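Local coordinates for iminosuccinate reductase (Paracoccus denitrificans, PDB 6RQA), which catalyses the NADH-dependent reduction of iminosuccinate to L-aspartate, regenerating the amino donor of the beta-hydroxyaspartate cycle during growth on glycolate and glyoxylate, at residues Glu68-Phe74 against Ala89-Asn95; Val84-Lys88 against Gln318-Val322; Lys175-Trp179 against Arg207-Ala212; Ala258-Thr262 against Asp299-Gly303. All coordinates share one frame; numbering follows the deposited sequence.

Overall arrangement
Each contact involves a strand of one of two sheets. Interactions 1 and 2 share strand 84-92 of the mixed sheet, have centres 19 Å apart and touch where Phe74 packs on Leu87; both reach the second subunit. Interactions 3 and 4 belong to the parallel, Rossmann-type sheet, 22 Å apart between centres and about 8 Å between nearest atoms. Interaction 1 comes first along the chain and crosses with interaction 2, whose partner helix 316-333 follows strand 307-311, the last of the parallel sheet along the chain. Interactions 3 and 4 therefore lie between the two halves of interaction 2, which brings the chain back from the NAD-binding sheet to the sheet at the dimer contact.

Interaction 1: Glu68-Phe74 against Ala89-Asn95; sequences EDALYGF and AGGYWPN. With TB (terbium(III) ion), chain D.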
loop_
_atom_site.group_PDB
_atom_site.type_symbol
_atom_site.label_atom_id
_atom_site.label_comp_id
_atom_site.label_asym_id
_atom_site.label_seq_id
_atom_site.Cartn_x
_atom_site.Cartn_y
_atom_site.Cartn_z
ATOM N N GLU A 68 -13.292 -2.293 -13.989
ATOM C CA GLU A 68 -14.286 -3.196 -13.402
ATOM C C GLU A 68 -14.971 -2.578 -12.184
ATOM O O GLU A 68 -15.447 -3.296 -11.301
ATOM C CB GLU A 68 -13.664 -4.549 -13.032
ATOM C CG GLU A 68 -13.222 -5.398 -14.218
ATOM C CD GLU A 68 -14.374 -6.133 -14.887
ATOM O OE1 GLU A 68 -14.117 -6.898 -15.842
ATOM O OE2 GLU A 68 -15.533 -5.952 -14.458
ATOM N N ASP A 69 -15.024 -1.242 -12.132
ATOM C CA ASP A 69 -15.631 -0.506 -11.019
ATOM C C ASP A 69 -15.009 -0.886 -9.680
ATOM O O ASP A 69 -15.660 -0.804 -8.635
ATOM C CB ASP A 69 -17.148 -0.715 -10.973
ATOM C CG ASP A 69 -17.839 -0.241 -12.230
ATOM O OD1 ASP A 69 -17.490 0.854 -12.722
ATOM O OD2 ASP A 69 -18.726 -0.964 -12.728
ATOM N N ALA A 70 -13.742 -1.286 -9.698
ATOM C CA ALA A 70 -13.108 -1.856 -8.522
ATOM C C ALA A 70 -12.634 -0.776 -7.557
ATOM O O ALA A 70 -12.274 0.335 -7.954
ATOM C CB ALA A 70 -11.928 -2.735 -8.929
ATOM N N LEU A 71 -12.638 -1.124 -6.273
ATOM C CA LEU A 71 -12.048 -0.315 -5.214
ATOM C C LEU A 71 -10.846 -1.073 -4.669
ATOM O O LEU A 71 -10.995 -2.186 -4.154
ATOM C CB LEU A 71 -13.059 -0.033 -4.102
ATOM C CG LEU A 71 -13.972 1.187 -4.246
ATOM C CD1 LEU A 71 -13.146 2.460 -4.346
ATOM C CD2 LEU A 71 -14.901 1.049 -5.444
ATOM N N TYR A 72 -9.661 -0.479 -4.789
ATOM C CA TYR A 72 -8.417 -1.145 -4.431
ATOM C C TYR A 72 -7.562 -0.224 -3.572
ATOM O O TYR A 72 -7.540 0.991 -3.784
ATOM C CB TYR A 72 -7.648 -1.572 -5.691
ATOM C CG TYR A 72 -6.348 -2.289 -5.412
ATOM C CD1 TYR A 72 -6.338 -3.609 -4.986
ATOM C CD2 TYR A 72 -5.128 -1.645 -5.584
ATOM C CE1 TYR A 72 -5.150 -4.269 -4.732
ATOM C CE2 TYR A 72 -3.935 -2.295 -5.333
ATOM C CZ TYR A 72 -3.953 -3.606 -4.908
ATOM O OH TYR A 72 -2.768 -4.257 -4.656
ATOM N N GLY A 73 -6.863 -0.805 -2.605
ATOM C CA GLY A 73 -6.028 -0.010 -1.728
ATOM C C GLY A 73 -5.315 -0.876 -0.713
ATOM O O GLY A 73 -5.338 -2.107 -0.789
ATOM N N PHE A 74 -4.675 -0.209 0.248
ATOM C CA PHE A 74 -3.873 -0.876 1.263
ATOM C C PHE A 74 -4.229 -0.350 2.647
ATOM O O PHE A 74 -4.569 0.823 2.816
ATOM C CB PHE A 74 -2.370 -0.669 1.025
ATOM C CG PHE A 74 -1.998 -0.503 -0.419
ATOM C CD1 PHE A 74 -2.094 -1.565 -1.303
ATOM C CD2 PHE A 74 -1.531 0.715 -0.889
ATOM C CE1 PHE A 74 -1.746 -1.412 -2.631
ATOM C CE2 PHE A 74 -1.178 0.874 -2.214
ATOM C CZ PHE A 74 -1.286 -0.191 -3.088
ATOM N N ALA A 89 -3.862 -5.932 1.296
ATOM C CA ALA A 89 -4.087 -5.328 -0.005
ATOM C C ALA A 89 -5.269 -6.002 -0.686
ATOM O O ALA A 89 -5.526 -7.193 -0.487
ATOM C CB ALA A 89 -2.839 -5.431 -0.890
ATOM N N GLY A 90 -5.987 -5.227 -1.494
ATOM C CA GLY A 90 -7.158 -5.727 -2.184
ATOM C C GLY A 90 -8.327 -4.772 -2.086
ATOM O O GLY A 90 -8.131 -3.562 -1.931
ATOM N N GLY A 91 -9.545 -5.297 -2.174
ATOM C CA GLY A 91 -10.719 -4.456 -2.068
ATOM C C GLY A 91 -12.002 -5.083 -2.575
ATOM O O GLY A 91 -12.313 -6.234 -2.251
ATOM N N TYR A 92 -12.751 -4.334 -3.381
ATOM C CA TYR A 92 -14.110 -4.704 -3.762
ATOM C C TYR A 92 -14.241 -4.673 -5.277
ATOM O O TYR A 92 -14.062 -3.620 -5.895
ATOM C CB TYR A 92 -15.125 -3.758 -3.114
ATOM C CG TYR A 92 -16.570 -4.143 -3.332
ATOM C CD1 TYR A 92 -17.177 -5.106 -2.536
ATOM C CD2 TYR A 92 -17.331 -3.537 -4.322
ATOM C CE1 TYR A 92 -18.498 -5.459 -2.725
ATOM C CE2 TYR A 92 -18.654 -3.885 -4.519
ATOM C CZ TYR A 92 -19.232 -4.847 -3.718
ATOM O OH TYR A 92 -20.549 -5.199 -3.906
ATOM N N TRP A 93 -14.557 -5.826 -5.867
ATOM C CA TRP A 93 -14.865 -5.926 -7.291
ATOM C C TRP A 93 -16.360 -6.163 -7.458
ATOM O O TRP A 93 -16.841 -7.281 -7.214
ATOM C CB TRP A 93 -14.063 -7.055 -7.946
ATOM C CG TRP A 93 -12.750 -6.611 -8.516
ATOM C CD1 TRP A 93 -12.399 -6.583 -9.834
ATOM C CD2 TRP A 93 -11.616 -6.120 -7.789
ATOM N NE1 TRP A 93 -11.116 -6.113 -9.973
ATOM C CE2 TRP A 93 -10.613 -5.823 -8.732
ATOM C CE3 TRP A 93 -11.351 -5.911 -6.432
ATOM C CZ2 TRP A 93 -9.366 -5.319 -8.363
ATOM C CZ3 TRP A 93 -10.113 -5.412 -6.069
ATOM C CH2 TRP A 93 -9.137 -5.123 -7.030
ATOM N N PRO A 94 -17.134 -5.155 -7.869
ATOM C CA PRO A 94 -18.600 -5.307 -7.883
ATOM C C PRO A 94 -19.115 -6.330 -8.881
ATOM O O PRO A 94 -20.239 -6.815 -8.713
ATOM C CB PRO A 94 -19.097 -3.898 -8.239
ATOM C CG PRO A 94 -17.944 -2.986 -7.938
ATOM C CD PRO A 94 -16.714 -3.789 -8.216
ATOM N N ASN A 95 -18.346 -6.670 -9.913
ATOM C CA ASN A 95 -18.811 -7.561 -10.967
ATOM C C ASN A 95 -18.132 -8.923 -10.916
ATOM O O ASN A 95 -18.129 -9.648 -11.916
ATOM C CB ASN A 95 -18.599 -6.911 -12.334
ATOM C CG ASN A 95 -18.993 -5.450 -12.345
ATOM O OD1 ASN A 95 -18.192 -4.581 -12.693
ATOM N ND2 ASN A 95 -20.230 -5.170 -11.951
HETATM TB TB TB D . -19.459 0.322 -14.510
HETATM O O HOH W 1 -15.852 -5.871 -10.541
#
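Leu71 O accepts the backbone N-H of Tyr92 at 2.9 Å and also takes a CA-H...O contact from Gly91 CA at 3.1 Å. A second bond, Leu71 N to Tyr92 O, completes this hydrogen-bonded antiparallel pair, and Gly73 with Gly90 forms the next. Beyond the strand ends, Ala70 CB stands over one face of the Trp93 indole, 3.5 Å from the centroid of its five-membered ring and 18° off the normal, a CH-pi contact. Tyr72, with CG anti to its backbone N (chi1 -179°), brings CD1 to the edge of the same indole, 3.8 Å from Trp93 CH2. The indole NE1 is taken by Pro113 O of the second subunit. Farther out, a water donates to Glu68 O at 2.7 Å and accepts from Asn95 N, tying the two loop ends together. Asp69 holds a terbium(III) ion, by OD2 at 2.3 Å and more loosely by OD1 at 2.7 Å. Glu68 has its salt bridge with Lys98. The hairpin of strands 71-79 and 84-92 is flanked in the mixed sheet by strand 55-64, which pairs with Tyr72 and Phe74, and by strand 104-111, which pairs with Ala89 and Gly91.

Interaction 2: Val84-Lys88 against Gln318-Val322; sequences VLGLK and QDLAV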
loop_
_atom_site.group_PDB
_atom_site.type_symbol
_atom_site.label_atom_id
_atom_site.label_comp_id
_atom_site.label_asym_id
_atom_site.label_seq_id
_atom_site.Cartn_x
_atom_site.Cartn_y
_atom_site.Cartn_z
ATOM N N VAL A 84 4.705 -7.084 14.820
ATOM C CA VAL A 84 3.985 -7.498 13.623
ATOM C C VAL A 84 3.895 -6.294 12.697
ATOM O O VAL A 84 3.499 -5.203 13.125
ATOM C CB VAL A 84 2.585 -8.042 13.964
ATOM C CG1 VAL A 84 1.857 -8.480 12.701
ATOM C CG2 VAL A 84 2.696 -9.195 14.950
ATOM N N LEU A 85 4.267 -6.493 11.436
ATOM C CA LEU A 85 4.330 -5.413 10.463
ATOM C C LEU A 85 3.841 -5.922 9.117
ATOM O O LEU A 85 4.153 -7.048 8.721
ATOM C CB LEU A 85 5.761 -4.867 10.330
ATOM C CG LEU A 85 6.018 -3.786 9.277
ATOM C CD1 LEU A 85 5.316 -2.489 9.648
ATOM C CD2 LEU A 85 7.510 -3.561 9.095
ATOM N N GLY A 86 3.078 -5.093 8.422
ATOM C CA GLY A 86 2.624 -5.469 7.094
ATOM C C GLY A 86 1.402 -4.663 6.688
ATOM O O GLY A 86 1.212 -3.532 7.136
ATOM N N LEU A 87 0.588 -5.280 5.836
ATOM C CA LEU A 87 -0.589 -4.624 5.288
ATOM C C LEU A 87 -1.524 -5.677 4.715
ATOM O O LEU A 87 -1.128 -6.818 4.464
ATOM C CB LEU A 87 -0.216 -3.614 4.197
ATOM C CG LEU A 87 0.173 -4.228 2.847
ATOM C CD1 LEU A 87 -0.048 -3.235 1.722
ATOM C CD2 LEU A 87 1.615 -4.716 2.846
ATOM N N LYS A 88 -2.773 -5.274 4.509
ATOM C CA LYS A 88 -3.724 -6.034 3.713
ATOM C C LYS A 88 -3.999 -5.259 2.434
ATOM O O LYS A 88 -4.312 -4.064 2.482
ATOM C CB LYS A 88 -5.029 -6.288 4.472
ATOM C CG LYS A 88 -5.962 -7.258 3.751
ATOM C CD LYS A 88 -7.231 -7.544 4.543
ATOM C CE LYS A 88 -8.177 -6.355 4.528
ATOM N NZ LYS A 88 -9.424 -6.640 5.287
ATOM N N GLN A 318 -6.150 -5.073 12.759
ATOM C CA GLN A 318 -7.016 -6.228 12.970
ATOM C C GLN A 318 -6.680 -7.350 11.995
ATOM O O GLN A 318 -6.600 -8.520 12.386
ATOM C CB GLN A 318 -8.481 -5.814 12.835
ATOM C CG GLN A 318 -8.957 -4.871 13.926
ATOM C CD GLN A 318 -10.263 -4.187 13.575
ATOM O OE1 GLN A 318 -10.642 -4.110 12.408
ATOM N NE2 GLN A 318 -10.958 -3.683 14.588
ATOM N N ASP A 319 -6.471 -7.007 10.721
ATOM C CA ASP A 319 -6.050 -8.006 9.744
ATOM C C ASP A 319 -4.668 -8.554 10.078
ATOM O O ASP A 319 -4.429 -9.762 9.971
ATOM C CB ASP A 319 -6.058 -7.400 8.341
ATOM C CG ASP A 319 -7.406 -6.824 7.961
ATOM O OD1 ASP A 319 -8.405 -7.574 7.988
ATOM O OD2 ASP A 319 -7.466 -5.617 7.641
ATOM N N LEU A 320 -3.745 -7.680 10.485
ATOM C CA LEU A 320 -2.395 -8.127 10.810
ATOM C C LEU A 320 -2.396 -9.070 12.004
ATOM O O LEU A 320 -1.707 -10.097 11.996
ATOM C CB LEU A 320 -1.492 -6.924 11.079
ATOM C CG LEU A 320 -1.241 -5.961 9.916
ATOM C CD1 LEU A 320 -0.307 -4.841 10.344
ATOM C CD2 LEU A 320 -0.677 -6.703 8.715
ATOM N N ALA A 321 -3.170 -8.742 13.042
ATOM C CA ALA A 321 -3.180 -9.566 14.246
ATOM C C ALA A 321 -3.759 -10.947 13.972
ATOM O O ALA A 321 -3.233 -11.954 14.458
ATOM C CB ALA A 321 -3.969 -8.870 15.354
ATOM N N VAL A 322 -4.839 -11.015 13.194
ATOM C CA VAL A 322 -5.471 -12.304 12.943
ATOM C C VAL A 322 -4.666 -13.118 11.935
ATOM O O VAL A 322 -4.728 -14.353 11.940
ATOM C CB VAL A 322 -6.929 -12.102 12.488
ATOM C CG1 VAL A 322 -6.990 -11.611 11.047
ATOM C CG2 VAL A 322 -7.728 -13.382 12.661
#
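This is a helix laid across a strand, with Leu320 packed on Val84 and Gly86 at one end and a Lys88-Asp319 salt bridge beside the NAD site at the other: Val84-Lys88 of the mixed sheet meets Gln318-Val322 of helix 316-333. The two axes come within 8.0 Å, at 116° between their directions. Leu320 carries the apolar half. Its CD2 lies on the backbone of the strand, 3.5 Å from Leu87 N, and its CD1 faces Gly86. The backbone conformation of Gly86 by itself calls for glycine. Val84 CG1 slides past in the opposite direction to meet Leu320 CB at 4.0 Å, and Val108 and Leu110 of strand 104-111 pack on Leu320 as well. In this ornithine cyclodeaminase/mu-crystallin fold, helix 316-333 follows strand 307-311 of the Rossmann-type sheet and returns to the sheet that meets the second subunit, where Leu85 and Leu87, pointing away from the helix, pack on Tyr72 and Phe74 of that subunit. Lys88, by similarity the proton donor/acceptor of the active site, crosses Asp319 at about a right angle. Its chain is extended to CD; the turn at chi3 (73°) then lays CE beside Asp319 OD2, 3.3 Å away, and points NZ at Asp319 OD1, 3.0 Å off, in a weak hydrogen bond within the salt bridge. Lys88 NZ is also hydrogen-bonded to Thr128 OG1, and Asp319 OD1 forms a second salt bridge with NE of Arg131, a residue that binds NAD+.

Interaction 3: Lys175-Trp179 against Arg207-Ala212; sequences KVIGW and RLGAEA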
loop_
_atom_site.group_PDB
_atom_site.type_symbol
_atom_site.label_atom_id
_atom_site.label_comp_id
_atom_site.label_asym_id
_atom_site.label_seq_id
_atom_site.Cartn_x
_atom_site.Cartn_y
_atom_site.Cartn_z
ATOM N N LYS A 175 -32.230 -15.309 22.932
ATOM C CA LYS A 175 -33.046 -15.200 21.734
ATOM C C LYS A 175 -32.339 -14.291 20.741
ATOM O O LYS A 175 -31.580 -13.398 21.127
ATOM C CB LYS A 175 -34.445 -14.661 22.066
ATOM C CG LYS A 175 -35.427 -14.673 20.909
ATOM C CD LYS A 175 -36.763 -14.076 21.320
ATOM C CE LYS A 175 -37.745 -14.081 20.162
ATOM N NZ LYS A 175 -39.058 -13.494 20.549
ATOM N N VAL A 176 -32.586 -14.533 19.454
ATOM C CA VAL A 176 -32.051 -13.709 18.377
ATOM C C VAL A 176 -33.216 -13.235 17.522
ATOM O O VAL A 176 -33.969 -14.055 16.985
ATOM C CB VAL A 176 -31.027 -14.469 17.516
ATOM C CG1 VAL A 176 -30.484 -13.563 16.419
ATOM C CG2 VAL A 176 -29.896 -15.009 18.378
ATOM N N ILE A 177 -33.371 -11.920 17.401
ATOM C CA ILE A 177 -34.348 -11.312 16.504
ATOM C C ILE A 177 -33.590 -10.616 15.384
ATOM O O ILE A 177 -32.526 -10.027 15.613
ATOM C CB ILE A 177 -35.278 -10.330 17.245
ATOM C CG1 ILE A 177 -34.464 -9.277 18.001
ATOM C CG2 ILE A 177 -36.202 -11.081 18.193
ATOM C CD1 ILE A 177 -35.313 -8.272 18.752
ATOM N N GLY A 178 -34.128 -10.694 14.169
ATOM C CA GLY A 178 -33.429 -10.187 13.008
ATOM C C GLY A 178 -34.344 -9.393 12.099
ATOM O O GLY A 178 -35.565 -9.566 12.091
ATOM N N TRP A 179 -33.719 -8.508 11.327
ATOM C CA TRP A 179 -34.406 -7.718 10.316
ATOM C C TRP A 179 -33.448 -7.494 9.155
ATOM O O TRP A 179 -32.243 -7.323 9.361
ATOM C CB TRP A 179 -34.889 -6.375 10.876
ATOM C CG TRP A 179 -35.572 -5.507 9.857
ATOM C CD1 TRP A 179 -36.905 -5.483 9.561
ATOM C CD2 TRP A 179 -34.955 -4.537 9.001
ATOM N NE1 TRP A 179 -37.155 -4.560 8.576
ATOM C CE2 TRP A 179 -35.975 -3.966 8.214
ATOM C CE3 TRP A 179 -33.640 -4.097 8.824
ATOM C CZ2 TRP A 179 -35.721 -2.977 7.265
ATOM C CZ3 TRP A 179 -33.390 -3.115 7.880
ATOM C CH2 TRP A 179 -34.425 -2.567 7.113
ATOM N N ARG A 207 -39.835 -3.263 16.765
ATOM C CA ARG A 207 -39.677 -4.218 17.857
ATOM C C ARG A 207 -38.213 -4.513 18.154
ATOM O O ARG A 207 -37.861 -4.765 19.310
ATOM C CB ARG A 207 -40.406 -5.524 17.538
ATOM C CG ARG A 207 -41.905 -5.505 17.775
ATOM C CD ARG A 207 -42.488 -6.901 17.595
ATOM N NE ARG A 207 -41.828 -7.877 18.461
ATOM C CZ ARG A 207 -41.934 -9.196 18.323
ATOM N NH1 ARG A 207 -42.672 -9.706 17.346
ATOM N NH2 ARG A 207 -41.296 -10.005 19.158
ATOM N N LEU A 208 -37.354 -4.498 17.131
ATOM C CA LEU A 208 -35.946 -4.813 17.345
ATOM C C LEU A 208 -35.286 -3.775 18.246
ATOM O O LEU A 208 -34.573 -4.122 19.193
ATOM C CB LEU A 208 -35.223 -4.912 15.999
ATOM C CG LEU A 208 -33.811 -5.509 15.974
ATOM C CD1 LEU A 208 -33.572 -6.243 14.664
ATOM C CD2 LEU A 208 -32.751 -4.435 16.171
ATOM N N GLY A 209 -35.523 -2.491 17.972
ATOM C CA GLY A 209 -34.951 -1.442 18.795
ATOM C C GLY A 209 -35.436 -1.448 20.230
ATOM O O GLY A 209 -34.729 -0.959 21.117
ATOM N N ALA A 210 -36.624 -2.000 20.483
ATOM C CA ALA A 210 -37.209 -1.996 21.815
ATOM C C ALA A 210 -37.007 -3.300 22.573
ATOM O O ALA A 210 -37.227 -3.330 23.789
ATOM C CB ALA A 210 -38.710 -1.691 21.735
ATOM N N GLU A 211 -36.598 -4.374 21.896
ATOM C CA GLU A 211 -36.445 -5.672 22.534
ATOM C C GLU A 211 -35.031 -6.226 22.493
ATOM O O GLU A 211 -34.719 -7.123 23.284
ATOM C CB GLU A 211 -37.392 -6.701 21.892
ATOM C CG GLU A 211 -38.862 -6.316 21.964
ATOM C CD GLU A 211 -39.763 -7.325 21.278
ATOM O OE1 GLU A 211 -40.977 -7.333 21.570
ATOM O OE2 GLU A 211 -39.257 -8.112 20.450
ATOM N N ALA A 212 -34.169 -5.727 21.610
ATOM C CA ALA A 212 -32.806 -6.225 21.495
ATOM C C ALA A 212 -31.899 -5.453 22.444
ATOM O O ALA A 212 -31.775 -4.228 22.337
ATOM C CB ALA A 212 -32.303 -6.110 20.057
#
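Strand Lys175-Trp179 and the end of helix 205-211 pass at 9.1 Å between axes, 148° apart in direction, with Ile177 and Leu208 bringing the backbones nearest. This is helix-on-sheet packing in the Rossmann-type NAD-binding fold: the helix lies on the parallel sheet, on the path from strand 200-202 to strand 214-217. Ile177 holds its CG1 in the crowded position between backbone N and carbonyl carbon (chi1 54°), and with chi2 extended, CD1 reaches the helix. There it meets Leu208 CA at 3.8 Å, Ala212 CB at 3.9 Å and Glu211 CB at 4.1 Å, a single methyl set against the last turn of the helix and the residue that follows it. Leu208 answers with CD1, which reaches Trp179 CB at 4.0 Å, and Val203 and Ile154 pack on Leu208 too. The indole of Trp179 leads away from the helix; next in the chain is Asn180, which binds NAD+. Beside this apolar contact, Lys175 and Arg207 both form salt bridges to Glu201. Within the helix, in a salt bridge, Arg207 NH2 donates to Glu211 OE2 at 3.1 Å, meeting the lone pair on the side of OE1, with the oxygen tilted 16° out of the guanidinium plane.

Interaction 4: Ala258-Thr262 against Asp299-Gly303; sequences ARIFT and DPGRG
From CB, the Arg259 side chain heads toward Asp299-Gly303, and CG, anti to the backbone N (chi1 -172°), carries it on to the loop. CD is the first atom to touch, 3.2 Å from Gly301 O. There the chain bends at chi3, bringing the guanidinium beside the carbonyls of Gly301 and Arg302. CZ lies 3.4 Å from Arg302 O, which stands over one face of the group; NH1 is near this oxygen too, but the angle is too poor for a hydrogen bond. The tip finds its bond at the edge instead: NH1 donates to Gly301 O at 3.2 Å, with an N-H...O angle of 162° and the oxygen close to the guanidinium plane. Gly301 O also sits against Phe261, whose CZ comes edge-on to within 3.4 Å. The same ring edge meets the Asp299 carboxylate, CE2 lying 3.9 Å from OD1, with the two planes 70° apart. Val294 of helix 291-295 packs on the ring as well. Asp299 OD1 in turn accepts the backbone N-H of Gly301 at 2.7 Å, through the lone pair pointing away from OD2. Arg302 hydrogen-bonds Leu143 O through NE and Thr235 O through NH2. Asp299 to Gly301 form an Asx turn in the loop leading to strand 307-311, which neighbours strand 259-262 in the parallel sheet of the Rossmann-type domain.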
loop_
_atom_site.group_PDB
_atom_site.type_symbol
_atom_site.label_atom_id
_atom_site.label_comp_id
_atom_site.label_asym_id
_atom_site.label_seq_id
_atom_site.Cartn_x
_atom_site.Cartn_y
_atom_site.Cartn_z
ATOM N N ALA A 258 -25.978 8.854 22.072
ATOM C CA ALA A 258 -25.301 7.652 22.532
ATOM C C ALA A 258 -23.848 7.948 22.876
ATOM O O ALA A 258 -23.214 8.820 22.275
ATOM C CB ALA A 258 -25.363 6.550 21.472
ATOM N N ARG A 259 -23.327 7.212 23.855
ATOM C CA ARG A 259 -21.905 7.262 24.181
ATOM C C ARG A 259 -21.152 6.473 23.117
ATOM O O ARG A 259 -21.279 5.246 23.036
ATOM C CB ARG A 259 -21.653 6.706 25.579
ATOM C CG ARG A 259 -20.233 6.907 26.079
ATOM C CD ARG A 259 -20.116 6.582 27.559
ATOM N NE ARG A 259 -20.937 7.467 28.382
ATOM C CZ ARG A 259 -20.993 7.414 29.709
ATOM N NH1 ARG A 259 -20.276 6.517 30.371
ATOM N NH2 ARG A 259 -21.768 8.259 30.376
ATOM N N ILE A 260 -20.371 7.173 22.302
ATOM C CA ILE A 260 -19.809 6.613 21.078
ATOM C C ILE A 260 -18.405 6.089 21.336
ATOM O O ILE A 260 -17.584 6.745 21.989
ATOM C CB ILE A 260 -19.808 7.669 19.957
ATOM C CG1 ILE A 260 -21.234 8.145 19.679
ATOM C CG2 ILE A 260 -19.175 7.109 18.696
ATOM C CD1 ILE A 260 -21.312 9.273 18.679
ATOM N N PHE A 261 -18.129 4.894 20.814
ATOM C CA PHE A 261 -16.796 4.311 20.810
ATOM C C PHE A 261 -16.467 3.864 19.392
ATOM O O PHE A 261 -17.358 3.612 18.578
ATOM C CB PHE A 261 -16.691 3.128 21.783
ATOM C CG PHE A 261 -17.029 3.479 23.203
ATOM C CD1 PHE A 261 -18.337 3.418 23.655
ATOM C CD2 PHE A 261 -16.038 3.873 24.089
ATOM C CE1 PHE A 261 -18.652 3.743 24.963
ATOM C CE2 PHE A 261 -16.347 4.198 25.398
ATOM C CZ PHE A 261 -17.654 4.133 25.835
ATOM N N THR A 262 -15.173 3.770 19.096
ATOM C CA THR A 262 -14.739 3.389 17.758
ATOM C C THR A 262 -13.347 2.782 17.836
ATOM O O THR A 262 -12.705 2.772 18.890
ATOM C CB THR A 262 -14.751 4.585 16.800
ATOM O OG1 THR A 262 -14.517 4.129 15.463
ATOM C CG2 THR A 262 -13.663 5.577 17.177
ATOM N N ASP A 299 -10.786 3.631 30.209
ATOM C CA ASP A 299 -12.125 4.167 30.049
ATOM C C ASP A 299 -13.122 3.260 30.756
ATOM O O ASP A 299 -13.096 2.038 30.546
ATOM C CB ASP A 299 -12.484 4.293 28.554
ATOM C CG ASP A 299 -13.736 5.123 28.313
ATOM O OD1 ASP A 299 -14.792 4.822 28.907
ATOM O OD2 ASP A 299 -13.662 6.082 27.515
ATOM N N PRO A 300 -14.003 3.802 31.603
ATOM C CA PRO A 300 -14.989 2.940 32.272
ATOM C C PRO A 300 -15.983 2.309 31.314
ATOM O O PRO A 300 -16.502 1.224 31.606
ATOM C CB PRO A 300 -15.677 3.894 33.261
ATOM C CG PRO A 300 -15.454 5.258 32.693
ATOM C CD PRO A 300 -14.111 5.208 32.027
ATOM N N GLY A 301 -16.266 2.950 30.182
ATOM C CA GLY A 301 -17.119 2.356 29.174
ATOM C C GLY A 301 -18.555 2.833 29.207
ATOM O O GLY A 301 -18.826 4.028 29.061
ATOM N N ARG A 302 -19.486 1.895 29.395
ATOM C CA ARG A 302 -20.907 2.232 29.367
ATOM C C ARG A 302 -21.284 3.154 30.521
ATOM O O ARG A 302 -21.873 4.220 30.310
ATOM C CB ARG A 302 -21.747 0.955 29.400
ATOM C CG ARG A 302 -23.200 1.179 29.788
ATOM C CD ARG A 302 -24.009 -0.103 29.670
ATOM N NE ARG A 302 -24.205 -0.493 28.277
ATOM C CZ ARG A 302 -25.217 -0.080 27.522
ATOM N NH1 ARG A 302 -26.131 0.739 28.025
ATOM N NH2 ARG A 302 -25.316 -0.485 26.264
ATOM N N GLY A 303 -20.949 2.763 31.748
ATOM C CA GLY A 303 -21.350 3.530 32.910
ATOM C C GLY A 303 -22.849 3.495 33.127
ATOM O O GLY A 303 -23.432 2.421 33.303
#